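PDB 5N5D: methyltransferase from Streptomyces regensis, which probably transfers a methyl group from S-adenosylmethionine to a hydroxyl oxygen of an intermediate during biosynthesis of the pyrrolobenzodiazepine tomaymycin. Local coordinates for residues V22-A27 with G72-I77; S29-A34 with A103-E108; E151-A156 with R191-M196; E116-V119 with D124-P127; T206-V211 with D217-A222. All blocks are in the same frame, centred on the assembly; numbering follows the deposited sequence. Where two conformers were deposited one is given.

Followed from the N terminus, the five contacts show how a Rossmann-like methyltransferase is tied together by loops of very different length. Contact 1 closes a loop of 44 residues, bringing 22-27 against the first helix after strand 64-68. Contact 2 crosses it: 29-34 lies inside that loop and reaches onward to 103-108, and the two contacts touch, sharing helix 26-31. Contact 4 is a short closure between strand 115-119 and helix 122-125. Contact 3 follows in series, joining helices 149-158 and 185-198, and its Trp-155 packs on Pro-127 of contact 4. Contact 5 is the C-terminal hairpin, linked to contact 3 through His-194 and Ser-207.

Contact 1. Residues V22-A27 with G72-I77; sequences VKEDEA and GGYSSI. With SAM (S-adenosylmethionine), chain H.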
# COMPACT_ATOMS: atom_id res chain seq x y z
N VAL A 22 2.88 9.23 -12.24
CA VAL A 22 2.60 10.28 -11.27
C VAL A 22 2.91 11.64 -11.89
O VAL A 22 4.05 11.91 -12.27
CB VAL A 22 3.41 10.09 -9.98
CG1 VAL A 22 2.97 11.11 -8.92
CG2 VAL A 22 3.26 8.67 -9.46
N LYS A 23 1.89 12.49 -11.97
CA LYS A 23 2.05 13.85 -12.45
C LYS A 23 2.11 14.81 -11.27
O LYS A 23 1.38 14.64 -10.28
CB LYS A 23 0.90 14.23 -13.38
N GLU A 24 2.99 15.80 -11.37
CA GLU A 24 3.03 16.92 -10.43
C GLU A 24 2.72 18.20 -11.18
O GLU A 24 3.40 18.53 -12.16
CB GLU A 24 4.40 17.02 -9.75
CG GLU A 24 4.67 15.91 -8.77
CD GLU A 24 5.99 16.09 -8.06
OE1 GLU A 24 6.89 16.77 -8.60
OE2 GLU A 24 6.13 15.54 -6.95
N ASP A 25 1.70 18.92 -10.72
CA ASP A 25 1.42 20.25 -11.24
C ASP A 25 2.23 21.28 -10.46
O ASP A 25 3.07 20.94 -9.62
CB ASP A 25 -0.09 20.51 -11.22
CG ASP A 25 -0.67 20.56 -9.81
OD1 ASP A 25 -0.07 20.01 -8.86
OD2 ASP A 25 -1.77 21.14 -9.66
N GLU A 26 1.99 22.56 -10.72
CA GLU A 26 2.77 23.62 -10.09
C GLU A 26 2.73 23.50 -8.57
O GLU A 26 3.78 23.54 -7.90
CB GLU A 26 2.22 24.99 -10.53
CG GLU A 26 2.87 26.21 -9.87
CD GLU A 26 2.04 27.48 -10.01
OE1 GLU A 26 0.81 27.39 -10.17
OE2 GLU A 26 2.63 28.58 -9.96
N ALA A 27 1.54 23.35 -7.99
CA ALA A 27 1.42 23.31 -6.54
C ALA A 27 2.26 22.18 -5.95
O ALA A 27 2.99 22.38 -4.97
CB ALA A 27 -0.05 23.18 -6.14
N GLY A 72 5.49 21.18 4.46
CA GLY A 72 5.24 22.12 3.38
C GLY A 72 3.99 21.86 2.58
O GLY A 72 3.75 22.56 1.59
N GLY A 73 3.18 20.89 2.97
CA GLY A 73 1.92 20.64 2.30
C GLY A 73 1.95 19.64 1.17
O GLY A 73 0.93 19.47 0.49
N TYR A 74 3.08 18.96 0.94
CA TYR A 74 3.17 18.05 -0.19
C TYR A 74 2.22 16.87 -0.00
O TYR A 74 1.36 16.60 -0.84
CB TYR A 74 4.61 17.57 -0.40
CG TYR A 74 4.70 16.73 -1.65
CD1 TYR A 74 4.87 17.32 -2.89
CD2 TYR A 74 4.53 15.35 -1.59
CE1 TYR A 74 4.90 16.56 -4.05
CE2 TYR A 74 4.56 14.59 -2.74
CZ TYR A 74 4.74 15.19 -3.97
OH TYR A 74 4.76 14.43 -5.11
N SER A 75 2.36 16.13 1.11
CA SER A 75 1.41 15.06 1.36
C SER A 75 -0.01 15.61 1.49
O SER A 75 -0.97 14.96 1.06
CB SER A 75 1.80 14.29 2.63
OG SER A 75 1.93 15.16 3.74
N SER A 76 -0.15 16.83 2.02
CA SER A 76 -1.47 17.43 2.24
C SER A 76 -2.22 17.59 0.92
O SER A 76 -3.43 17.33 0.86
CB SER A 76 -1.32 18.78 2.93
OG SER A 76 -0.34 18.72 3.96
N ILE A 77 -1.53 18.03 -0.13
CA ILE A 77 -2.20 18.20 -1.42
C ILE A 77 -2.73 16.86 -1.92
O ILE A 77 -3.87 16.76 -2.38
CB ILE A 77 -1.24 18.84 -2.44
CG1 ILE A 77 -0.92 20.29 -2.06
CG2 ILE A 77 -1.84 18.80 -3.85
CD1 ILE A 77 0.24 20.87 -2.82
N SAM H . 3.77 14.98 5.84
CA SAM H . 4.74 15.87 5.17
C SAM H . 4.89 15.48 3.66
O SAM H . 4.98 14.25 3.41
OXT SAM H . 4.90 16.40 2.82
CB SAM H . 6.12 15.81 5.87
CG SAM H . 5.99 15.96 7.38
SD SAM H . 7.66 16.07 8.06
CE SAM H . 8.19 14.40 7.93
C5' SAM H . 7.36 16.13 9.86
C4' SAM H . 6.70 17.42 10.31
O4' SAM H . 6.17 17.28 11.64
C3' SAM H . 7.62 18.64 10.32
O3' SAM H . 7.05 19.66 9.50
C2' SAM H . 7.70 19.02 11.80
O2' SAM H . 7.81 20.42 12.02
C1' SAM H . 6.37 18.50 12.32
N9 SAM H . 6.32 18.25 13.75
C8 SAM H . 7.31 17.70 14.53
N7 SAM H . 6.96 17.53 15.79
C5 SAM H . 5.65 17.99 15.83
C6 SAM H . 4.70 18.05 16.87
N6 SAM H . 4.94 17.64 18.12
N1 SAM H . 3.48 18.55 16.58
C2 SAM H . 3.23 18.95 15.33
N3 SAM H . 4.05 18.94 14.27
C4 SAM H . 5.25 18.44 14.59
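Tyr-74, Ile-77 and Glu-24 bury most of the surface where the loop 22-25 and the start of helix 26-31 meet the helix that follows strand 64-68 in this Rossmann-like fold. Tyr-74 stands in the first turn of that helix. Its CB lies beside SAM OXT, and a chi1 of -175° turns the ring away from the carboxylate toward Glu-24, whose extended side chain crosses the tyrosine at about a right angle. The tyrosine hydroxyl also meets NE1 of Trp-78, so it is held from two directions. Beside this polar link the packing is apolar: Ile-77 points at the start of helix 26-31, its CD1 4.1 Å from CB of Ala-27.

One residue along from Tyr-74, Ser-75 holds the amino-acid end of the cofactor. Ser-75 N donates to SAM OXT over 3.1 Å, nearly straight at 168°, while Ser-75 OG accepts from SAM N at 2.8 Å. The first turn of helix 74-80 thus bonds SAM through Ser-75 and the segment 22-27 through Tyr-74. In that second link Tyr-74 OH donates to Glu-24 OE2 at 2.5 Å, on the oxygen's anti lone pair and near the plane of the tyrosine ring.

Contact 2. Residues S29-A34 with A103-E108; sequences SKAAQA and ASRLAE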
# COMPACT_ATOMS: atom_id res chain seq x y z
N SER A 29 4.85 20.48 -7.43
CA SER A 29 6.27 20.65 -7.69
C SER A 29 6.87 21.72 -6.78
O SER A 29 8.03 21.60 -6.37
CB SER A 29 6.51 20.99 -9.16
OG SER A 29 5.86 22.19 -9.52
N LYS A 30 6.10 22.76 -6.46
CA LYS A 30 6.58 23.78 -5.54
C LYS A 30 6.61 23.25 -4.11
O LYS A 30 7.59 23.47 -3.38
CB LYS A 30 5.70 25.03 -5.62
CG LYS A 30 5.79 25.80 -6.94
CD LYS A 30 4.86 27.03 -6.97
CE LYS A 30 5.34 28.14 -6.05
NZ LYS A 30 4.56 29.40 -6.25
N ALA A 31 5.55 22.56 -3.69
CA ALA A 31 5.50 22.00 -2.34
C ALA A 31 6.68 21.05 -2.11
O ALA A 31 7.23 20.99 -1.00
CB ALA A 31 4.18 21.27 -2.11
N ALA A 32 7.07 20.32 -3.15
CA ALA A 32 8.17 19.37 -3.02
C ALA A 32 9.50 20.04 -2.71
O ALA A 32 10.44 19.35 -2.29
CB ALA A 32 8.31 18.55 -4.31
N GLN A 33 9.62 21.36 -2.91
CA GLN A 33 10.86 22.08 -2.67
C GLN A 33 10.85 22.84 -1.34
O GLN A 33 11.76 23.64 -1.09
CB GLN A 33 11.14 23.05 -3.82
CG GLN A 33 11.18 22.38 -5.20
CD GLN A 33 12.34 21.39 -5.34
OE1 GLN A 33 13.32 21.46 -4.60
NE2 GLN A 33 12.22 20.47 -6.30
N ALA A 34 9.85 22.61 -0.50
CA ALA A 34 9.72 23.38 0.74
C ALA A 34 10.98 23.28 1.60
O ALA A 34 11.36 24.25 2.27
CB ALA A 34 8.51 22.89 1.54
N ALA A 103 0.08 26.54 3.41
CA ALA A 103 -1.16 27.24 3.06
C ALA A 103 -1.09 27.80 1.64
O ALA A 103 -2.07 27.74 0.89
CB ALA A 103 -1.42 28.36 4.06
N SER A 104 0.07 28.35 1.27
CA SER A 104 0.22 28.89 -0.08
C SER A 104 0.13 27.79 -1.13
O SER A 104 -0.48 27.99 -2.19
CB SER A 104 1.55 29.62 -0.19
OG SER A 104 1.59 30.75 0.68
N ARG A 105 0.73 26.63 -0.86
CA ARG A 105 0.65 25.51 -1.80
C ARG A 105 -0.78 25.00 -1.93
O ARG A 105 -1.23 24.68 -3.03
CB ARG A 105 1.56 24.37 -1.34
CG ARG A 105 3.02 24.73 -1.10
CD ARG A 105 3.74 25.12 -2.37
NE ARG A 105 3.51 26.52 -2.75
CZ ARG A 105 4.12 27.56 -2.18
NH1 ARG A 105 4.98 27.38 -1.19
NH2 ARG A 105 3.86 28.79 -2.61
N LEU A 106 -1.48 24.87 -0.81
CA LEU A 106 -2.85 24.36 -0.86
C LEU A 106 -3.77 25.29 -1.64
O LEU A 106 -4.68 24.83 -2.34
CB LEU A 106 -3.37 24.12 0.56
CG LEU A 106 -2.62 23.00 1.29
CD1 LEU A 106 -2.85 23.12 2.79
CD2 LEU A 106 -3.03 21.63 0.78
N ALA A 107 -3.54 26.60 -1.53
CA ALA A 107 -4.30 27.55 -2.33
C ALA A 107 -3.98 27.39 -3.81
O ALA A 107 -4.89 27.33 -4.65
CB ALA A 107 -3.99 28.97 -1.87
N GLU A 108 -2.69 27.30 -4.15
CA GLU A 108 -2.29 27.06 -5.54
C GLU A 108 -2.90 25.78 -6.07
O GLU A 108 -3.28 25.69 -7.25
CB GLU A 108 -0.76 26.99 -5.64
CG GLU A 108 -0.04 28.31 -5.37
CD GLU A 108 1.45 28.12 -5.07
OE1 GLU A 108 1.92 26.96 -4.97
OE2 GLU A 108 2.15 29.15 -4.92
O HOH W 1 7.38 25.16 -1.11
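Ala-31 and Arg-105 make the tight part of this contact between helix 26-31 and the last turns of helix 96-108. The aliphatic run of the arginine lies against the backbone of the other helix: Arg-105 CD comes within 3.4 Å of Ala-31 N, and its CG within 3.8 Å of Ala-31 CB. Ile-77 of the neighbouring helix 74-80 packs on both residues and extends this close-fitting side inward.

Toward solvent the contact changes from packing to charge. Bends at chi2 and chi3 (-66° and 82°) fold Arg-105 back toward Glu-108, one turn on. It grips that carboxylate side-on, NE to OE1 at 2.8 Å and NH2 to OE2 at 2.9 Å. Both bonds are nearly straight and both oxygens lie close to the guanidinium plane, but the donors come from well above the carboxylate plane. In the conformer given, Lys-30 lays CE over a face of the guanidinium and brings NZ to Glu-108 OE2 at 2.8 Å. Lys-30 NZ and Arg-105 NH2 reach that oxygen from opposite faces of the carboxylate, whose shared charge probably offsets the nearness of the two positive groups. A water bonded to Lys-30 O makes a weak further link to Arg-105 NH1.

This is a salt-bridge network on the solvent side of a helix-helix contact, outside a packed interior of alanine, isoleucine and arginine methylenes.

Contact 3. Residues E151-A156 with R191-M196; sequences EYFTWA and RRFHEM
Phe-153 meets Phe-193 in a T-shaped (edge-to-face) pair between helices 149-158 and 185-198 of the Rossmann-like fold. The segments 151-156 and 191-196 run at 38° to each other, their axes 10.3 Å apart. Phe-153 can be followed outward. Its CB already touches the partner ring, 3.8 Å from Phe-193 CD1. A chi1 of 176° then stretches the side chain away from its own backbone N, and the ring turns a face to the other helix. CG is the atom most directly met, having Phe-193 CE1 3.5 Å away, and on one flank CD1 faces that same CE1. On the other flank CD2 is shared between Phe-193 CD1 and the methyl of Met-196, which sits near the ring plane at the edge. Farther out, CE1 is more loosely approached by the CE1 of Phe-193. The ring planes of Phe-153 and Phe-193 stand at 71°, with centroids 5.0 Å apart.

Phe-193 also packs on Thr-220 of strand 217-224, joining its helix to the sheet. Met-196 runs antiparallel to the Phe-153 side chain, and its bend at chi3 brings CE to the ring edge. There Met-196 CE ends 3.5 Å from Thr-154 OG1, a hydroxyl hydrogen-bonded to the carbonyl of Pro-150.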
# COMPACT_ATOMS: atom_id res chain seq x y z
N GLU A 151 1.07 7.78 21.25
CA GLU A 151 -0.01 8.69 21.64
C GLU A 151 -0.79 9.17 20.42
O GLU A 151 -2.01 9.36 20.49
CB GLU A 151 0.59 9.86 22.41
CG GLU A 151 1.12 9.51 23.81
CD GLU A 151 2.46 8.76 23.82
OE1 GLU A 151 3.22 8.80 22.82
OE2 GLU A 151 2.77 8.14 24.85
N TYR A 152 -0.11 9.38 19.30
CA TYR A 152 -0.82 9.72 18.07
C TYR A 152 -1.73 8.58 17.63
O TYR A 152 -2.85 8.82 17.15
CB TYR A 152 0.16 10.07 16.96
CG TYR A 152 0.99 11.32 17.19
CD1 TYR A 152 0.50 12.36 17.98
CD2 TYR A 152 2.25 11.45 16.64
CE1 TYR A 152 1.25 13.49 18.20
CE2 TYR A 152 3.01 12.60 16.86
CZ TYR A 152 2.50 13.61 17.65
OH TYR A 152 3.22 14.75 17.90
N PHE A 153 -1.27 7.34 17.78
CA PHE A 153 -2.10 6.19 17.45
C PHE A 153 -3.31 6.11 18.37
O PHE A 153 -4.44 5.90 17.90
CB PHE A 153 -1.25 4.92 17.53
CG PHE A 153 -2.02 3.65 17.30
CD1 PHE A 153 -2.75 3.46 16.15
CD2 PHE A 153 -1.98 2.64 18.24
CE1 PHE A 153 -3.45 2.28 15.94
CE2 PHE A 153 -2.67 1.46 18.04
CZ PHE A 153 -3.40 1.28 16.89
N THR A 154 -3.11 6.30 19.68
CA THR A 154 -4.24 6.34 20.60
C THR A 154 -5.27 7.38 20.15
O THR A 154 -6.47 7.11 20.15
CB THR A 154 -3.76 6.66 22.02
OG1 THR A 154 -2.88 5.62 22.47
CG2 THR A 154 -4.94 6.77 22.98
N TRP A 155 -4.80 8.57 19.77
CA TRP A 155 -5.71 9.61 19.32
C TRP A 155 -6.36 9.25 17.99
O TRP A 155 -7.54 9.54 17.77
CB TRP A 155 -4.98 10.95 19.21
CG TRP A 155 -4.98 11.71 20.49
CD1 TRP A 155 -3.90 12.07 21.25
CD2 TRP A 155 -6.14 12.21 21.19
NE1 TRP A 155 -4.31 12.76 22.37
CE2 TRP A 155 -5.68 12.85 22.35
CE3 TRP A 155 -7.51 12.16 20.93
CZ2 TRP A 155 -6.55 13.45 23.25
CZ3 TRP A 155 -8.37 12.75 21.83
CH2 TRP A 155 -7.89 13.38 22.98
N ALA A 156 -5.61 8.61 17.09
CA ALA A 156 -6.20 8.15 15.83
C ALA A 156 -7.38 7.23 16.08
O ALA A 156 -8.43 7.35 15.43
CB ALA A 156 -5.14 7.45 14.98
N ARG A 191 8.54 1.09 18.42
CA ARG A 191 8.41 -0.24 19.00
C ARG A 191 7.16 -0.33 19.86
O ARG A 191 6.37 -1.28 19.75
CB ARG A 191 9.65 -0.58 19.81
CG ARG A 191 10.89 -0.86 18.97
CD ARG A 191 12.11 -1.14 19.83
NE ARG A 191 11.88 -2.18 20.83
CZ ARG A 191 12.00 -3.49 20.60
NH1 ARG A 191 12.34 -3.95 19.41
NH2 ARG A 191 11.76 -4.34 21.58
N ARG A 192 6.95 0.67 20.73
CA ARG A 192 5.76 0.70 21.57
C ARG A 192 4.49 0.64 20.72
O ARG A 192 3.53 -0.05 21.07
CB ARG A 192 5.78 1.97 22.43
CG ARG A 192 4.57 2.19 23.34
CD ARG A 192 4.76 1.57 24.70
NE ARG A 192 4.68 0.12 24.63
CZ ARG A 192 3.56 -0.58 24.76
NH1 ARG A 192 3.61 -1.90 24.68
NH2 ARG A 192 2.39 0.02 24.98
N PHE A 193 4.49 1.36 19.60
CA PHE A 193 3.33 1.39 18.72
C PHE A 193 3.04 0.01 18.13
O PHE A 193 1.89 -0.45 18.11
CB PHE A 193 3.58 2.43 17.63
CG PHE A 193 2.72 2.29 16.40
CD1 PHE A 193 1.35 2.35 16.48
CD2 PHE A 193 3.31 2.15 15.16
CE1 PHE A 193 0.57 2.25 15.34
CE2 PHE A 193 2.54 2.05 14.01
CZ PHE A 193 1.17 2.10 14.10
N HIS A 194 4.08 -0.68 17.66
CA HIS A 194 3.89 -2.02 17.11
C HIS A 194 3.46 -2.99 18.19
O HIS A 194 2.64 -3.89 17.93
CB HIS A 194 5.16 -2.49 16.41
CG HIS A 194 5.33 -1.89 15.05
ND1 HIS A 194 5.73 -0.59 14.86
CD2 HIS A 194 5.11 -2.40 13.82
CE1 HIS A 194 5.77 -0.32 13.57
NE2 HIS A 194 5.40 -1.41 12.91
N GLU A 195 3.98 -2.83 19.40
CA GLU A 195 3.54 -3.65 20.53
C GLU A 195 2.07 -3.41 20.85
O GLU A 195 1.33 -4.35 21.18
CB GLU A 195 4.42 -3.36 21.74
CG GLU A 195 5.83 -3.89 21.61
CD GLU A 195 6.76 -3.33 22.66
OE1 GLU A 195 6.28 -2.71 23.64
OE2 GLU A 195 7.98 -3.51 22.50
N MET A 196 1.61 -2.15 20.78
CA MET A 196 0.20 -1.86 20.98
C MET A 196 -0.65 -2.57 19.94
O MET A 196 -1.70 -3.14 20.27
CB MET A 196 -0.05 -0.35 20.93
CG MET A 196 0.56 0.44 22.06
SD MET A 196 0.60 2.21 21.73
CE MET A 196 -1.13 2.64 21.90

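Contact 4. Residues E116-V119 with D124-P127; sequences EQHV and DILP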
# COMPACT_ATOMS: atom_id res chain seq x y z
N GLU A 116 -8.40 22.34 6.81
CA GLU A 116 -8.42 23.05 8.08
C GLU A 116 -7.04 22.86 8.71
O GLU A 116 -6.72 21.76 9.19
CB GLU A 116 -9.53 22.52 8.97
CG GLU A 116 -9.55 23.07 10.38
CD GLU A 116 -10.60 22.37 11.22
OE1 GLU A 116 -11.75 22.26 10.74
OE2 GLU A 116 -10.27 21.93 12.34
N GLN A 117 -6.22 23.91 8.69
CA GLN A 117 -4.88 23.84 9.23
C GLN A 117 -4.86 24.27 10.69
O GLN A 117 -5.56 25.21 11.08
CB GLN A 117 -3.92 24.72 8.43
CG GLN A 117 -3.66 24.24 7.03
CD GLN A 117 -2.55 25.03 6.37
OE1 GLN A 117 -2.79 25.80 5.44
NE2 GLN A 117 -1.33 24.84 6.85
N HIS A 118 -4.02 23.60 11.48
CA HIS A 118 -3.76 23.95 12.87
C HIS A 118 -2.26 24.10 13.07
O HIS A 118 -1.48 23.32 12.51
CB HIS A 118 -4.31 22.89 13.83
CG HIS A 118 -5.80 22.77 13.80
ND1 HIS A 118 -6.61 23.33 14.76
CD2 HIS A 118 -6.63 22.16 12.91
CE1 HIS A 118 -7.88 23.07 14.47
NE2 HIS A 118 -7.91 22.36 13.36
N VAL A 119 -1.87 25.10 13.85
CA VAL A 119 -0.47 25.35 14.17
C VAL A 119 -0.29 25.11 15.67
O VAL A 119 -0.92 25.79 16.49
CB VAL A 119 -0.05 26.77 13.77
CG1 VAL A 119 1.37 27.07 14.25
CG2 VAL A 119 -0.14 26.94 12.27
N ASP A 124 -1.31 18.77 21.89
CA ASP A 124 -2.19 19.82 22.41
C ASP A 124 -3.41 20.01 21.53
O ASP A 124 -4.50 20.31 22.04
CB ASP A 124 -1.42 21.14 22.52
CG ASP A 124 -0.32 21.10 23.56
OD1 ASP A 124 -0.40 20.29 24.50
OD2 ASP A 124 0.64 21.91 23.44
N ILE A 125 -3.26 19.83 20.22
CA ILE A 125 -4.35 20.12 19.29
C ILE A 125 -5.32 18.95 19.19
O ILE A 125 -6.54 19.15 19.11
CB ILE A 125 -3.76 20.50 17.92
CG1 ILE A 125 -3.06 21.86 18.01
CG2 ILE A 125 -4.85 20.53 16.84
CD1 ILE A 125 -1.98 22.06 17.00
N LEU A 126 -4.80 17.73 19.16
CA LEU A 126 -5.65 16.56 18.92
C LEU A 126 -6.88 16.48 19.81
O LEU A 126 -7.98 16.23 19.29
CB LEU A 126 -4.78 15.29 19.04
CG LEU A 126 -3.84 15.07 17.85
CD1 LEU A 126 -2.71 14.10 18.19
CD2 LEU A 126 -4.61 14.56 16.65
N PRO A 127 -6.80 16.70 21.13
CA PRO A 127 -8.04 16.63 21.93
C PRO A 127 -9.09 17.63 21.49
O PRO A 127 -10.29 17.37 21.69
CB PRO A 127 -7.55 16.90 23.36
CG PRO A 127 -6.16 17.38 23.25
CD PRO A 127 -5.60 16.84 21.97
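The imidazole of His-118 is the flat group of this contact, and the methyl CG2 of Ile-125 approaches it obliquely, 3.9 Å from His-118 CG. At the edge of the ring, in its plane, lies Glu-116 OE2, two residues back along the same strand. His-118 NE2 donates to that oxygen at 2.6 Å with an angle of 162°, and the oxygen receives it on its anti lone pair. The bond to Glu-116 fixes how the imidazole is turned about its own axis.

Ile-125 supplies the apolar half. In the conformer given, its CG2 branch rests against the histidine, also meeting His-118 CB at 3.9 Å. The other branch carries CD1 to the backbone of the next residue, 3.7 Å from Val-119 C. One isoleucine thus spans two successive residues of strand 115-119, the outermost strand of this chain's sheet on that side, and folds the following short helix 122-125 back against it. On the inner side Ile-125 and Leu-126 reach Ile-92 of the adjacent strand 88-93, while Leu-126 continues to Tyr-152 and Trp-155.

The chemistry implies a division of labour. Between the two segments there is only van der Waals contact, of isoleucine methyls with the histidine and the Val-119 carbonyl, whereas the polar bond runs along the strand and would tend to favour a protonated, positively charged His-118 beside Glu-116.

Contact 5. Residues T206-V211 with D217-A222; sequences TSIQTV and DGFTLA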
# COMPACT_ATOMS: atom_id res chain seq x y z
N THR A 206 -0.25 -4.05 8.94
CA THR A 206 0.98 -4.59 8.38
C THR A 206 1.97 -3.45 8.22
O THR A 206 1.58 -2.27 8.15
CB THR A 206 0.73 -5.30 7.04
OG1 THR A 206 1.87 -6.09 6.69
CG2 THR A 206 0.46 -4.29 5.91
N SER A 207 3.25 -3.79 8.17
CA SER A 207 4.29 -2.82 7.91
C SER A 207 5.12 -3.27 6.72
O SER A 207 5.46 -4.45 6.58
CB SER A 207 5.18 -2.62 9.13
OG SER A 207 4.44 -2.00 10.16
N ILE A 208 5.44 -2.31 5.86
CA ILE A 208 6.08 -2.56 4.57
C ILE A 208 7.35 -1.73 4.51
O ILE A 208 7.31 -0.51 4.69
CB ILE A 208 5.14 -2.19 3.41
CG1 ILE A 208 3.85 -3.02 3.46
CG2 ILE A 208 5.84 -2.39 2.07
CD1 ILE A 208 4.05 -4.51 3.28
N GLN A 209 8.48 -2.40 4.25
CA GLN A 209 9.74 -1.71 4.01
C GLN A 209 9.83 -1.29 2.55
O GLN A 209 9.51 -2.07 1.65
CB GLN A 209 10.92 -2.61 4.36
CG GLN A 209 10.93 -3.22 5.76
CD GLN A 209 12.10 -4.20 5.94
OE1 GLN A 209 13.26 -3.81 5.97
NE2 GLN A 209 11.78 -5.49 6.05
N THR A 210 10.30 -0.06 2.32
CA THR A 210 10.38 0.49 0.97
C THR A 210 11.75 1.10 0.72
O THR A 210 12.49 1.44 1.64
CB THR A 210 9.31 1.57 0.73
OG1 THR A 210 9.55 2.68 1.60
CG2 THR A 210 7.91 1.03 1.00
N VAL A 211 12.08 1.23 -0.57
CA VAL A 211 13.23 2.01 -1.01
C VAL A 211 12.76 2.87 -2.18
O VAL A 211 11.64 2.73 -2.67
CB VAL A 211 14.44 1.14 -1.41
CG1 VAL A 211 14.93 0.33 -0.21
CG2 VAL A 211 14.12 0.25 -2.61
N ASP A 217 13.32 2.91 4.12
CA ASP A 217 12.44 3.21 5.24
C ASP A 217 11.22 2.29 5.14
O ASP A 217 11.30 1.20 4.56
CB ASP A 217 12.10 4.71 5.22
CG ASP A 217 11.70 5.24 6.59
OD1 ASP A 217 11.55 4.43 7.53
OD2 ASP A 217 11.55 6.47 6.71
N GLY A 218 10.09 2.73 5.69
CA GLY A 218 8.89 1.91 5.63
C GLY A 218 7.72 2.60 6.29
O GLY A 218 7.86 3.64 6.94
N PHE A 219 6.54 1.99 6.12
CA PHE A 219 5.32 2.52 6.69
C PHE A 219 4.49 1.39 7.28
O PHE A 219 4.67 0.22 6.95
CB PHE A 219 4.50 3.27 5.63
CG PHE A 219 3.95 2.38 4.54
CD1 PHE A 219 4.71 2.05 3.43
CD2 PHE A 219 2.65 1.89 4.61
CE1 PHE A 219 4.20 1.25 2.41
CE2 PHE A 219 2.13 1.09 3.61
CZ PHE A 219 2.91 0.77 2.50
N THR A 220 3.58 1.78 8.17
CA THR A 220 2.59 0.88 8.74
C THR A 220 1.21 1.28 8.25
O THR A 220 0.87 2.47 8.24
CB THR A 220 2.61 0.91 10.27
OG1 THR A 220 3.92 0.56 10.72
CG2 THR A 220 1.59 -0.06 10.86
N LEU A 221 0.43 0.30 7.83
CA LEU A 221 -0.95 0.51 7.42
C LEU A 221 -1.83 -0.30 8.35
O LEU A 221 -1.68 -1.52 8.45
CB LEU A 221 -1.17 0.10 5.97
CG LEU A 221 -2.54 0.49 5.40
CD1 LEU A 221 -2.45 0.66 3.90
CD2 LEU A 221 -3.61 -0.55 5.75
N ALA A 222 -2.74 0.39 9.04
CA ALA A 222 -3.64 -0.23 10.00
C ALA A 222 -5.08 0.03 9.60
O ALA A 222 -5.42 1.11 9.10
CB ALA A 222 -3.38 0.31 11.40
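Phe-219 holds CG between its backbone N and carbonyl carbon (chi1 67°), a rotation that swings the ring over the neighbouring strand onto Ile-208. The two side chains lie side by side, and Ile-208 CB makes an off-centre CH-pi contact, 4.1 Å from the Phe-219 ring centroid. Thr-210 adds its CG2 methyl at the ring edge, 4.0 Å from Phe-219 CE1.

Beneath them is an antiparallel hairpin of strands 203-211 and 217-224. Thr-206 with Leu-221, Ile-208 with Phe-219 and Thr-210 with Asp-217 are hydrogen-bonded pairs, each joined by two backbone bonds. Between them come the non-hydrogen-bonded pairs Ser-207 with Thr-220 and Gln-209 with Gly-218. In the latter the strands come close, Gln-209 CA lying 4.1 Å from Gly-218 CA.

The face carrying Ser-207 and Thr-220 is polar at this point. Their hydroxyls, OG and OG1, are hydrogen-bonded at 2.7 Å, and Ser-207 OG is also bonded to NE2 of His-194 from helix 185-198. On its other edge, strand 203-211 pairs antiparallel through Gln-209 to Val-211 with a strand of the second subunit, carrying the sheet across the dimer interface.

The chemistry implies two unlike faces: buried hydroxyls bonded to each other and to a histidine on one, and on the other an apolar middle of Ile-208, Phe-219 and the Thr-210 methyl, flanked by Asp-217 bonded to Asn-170 and Thr-206 to Pro-48 of the second subunit.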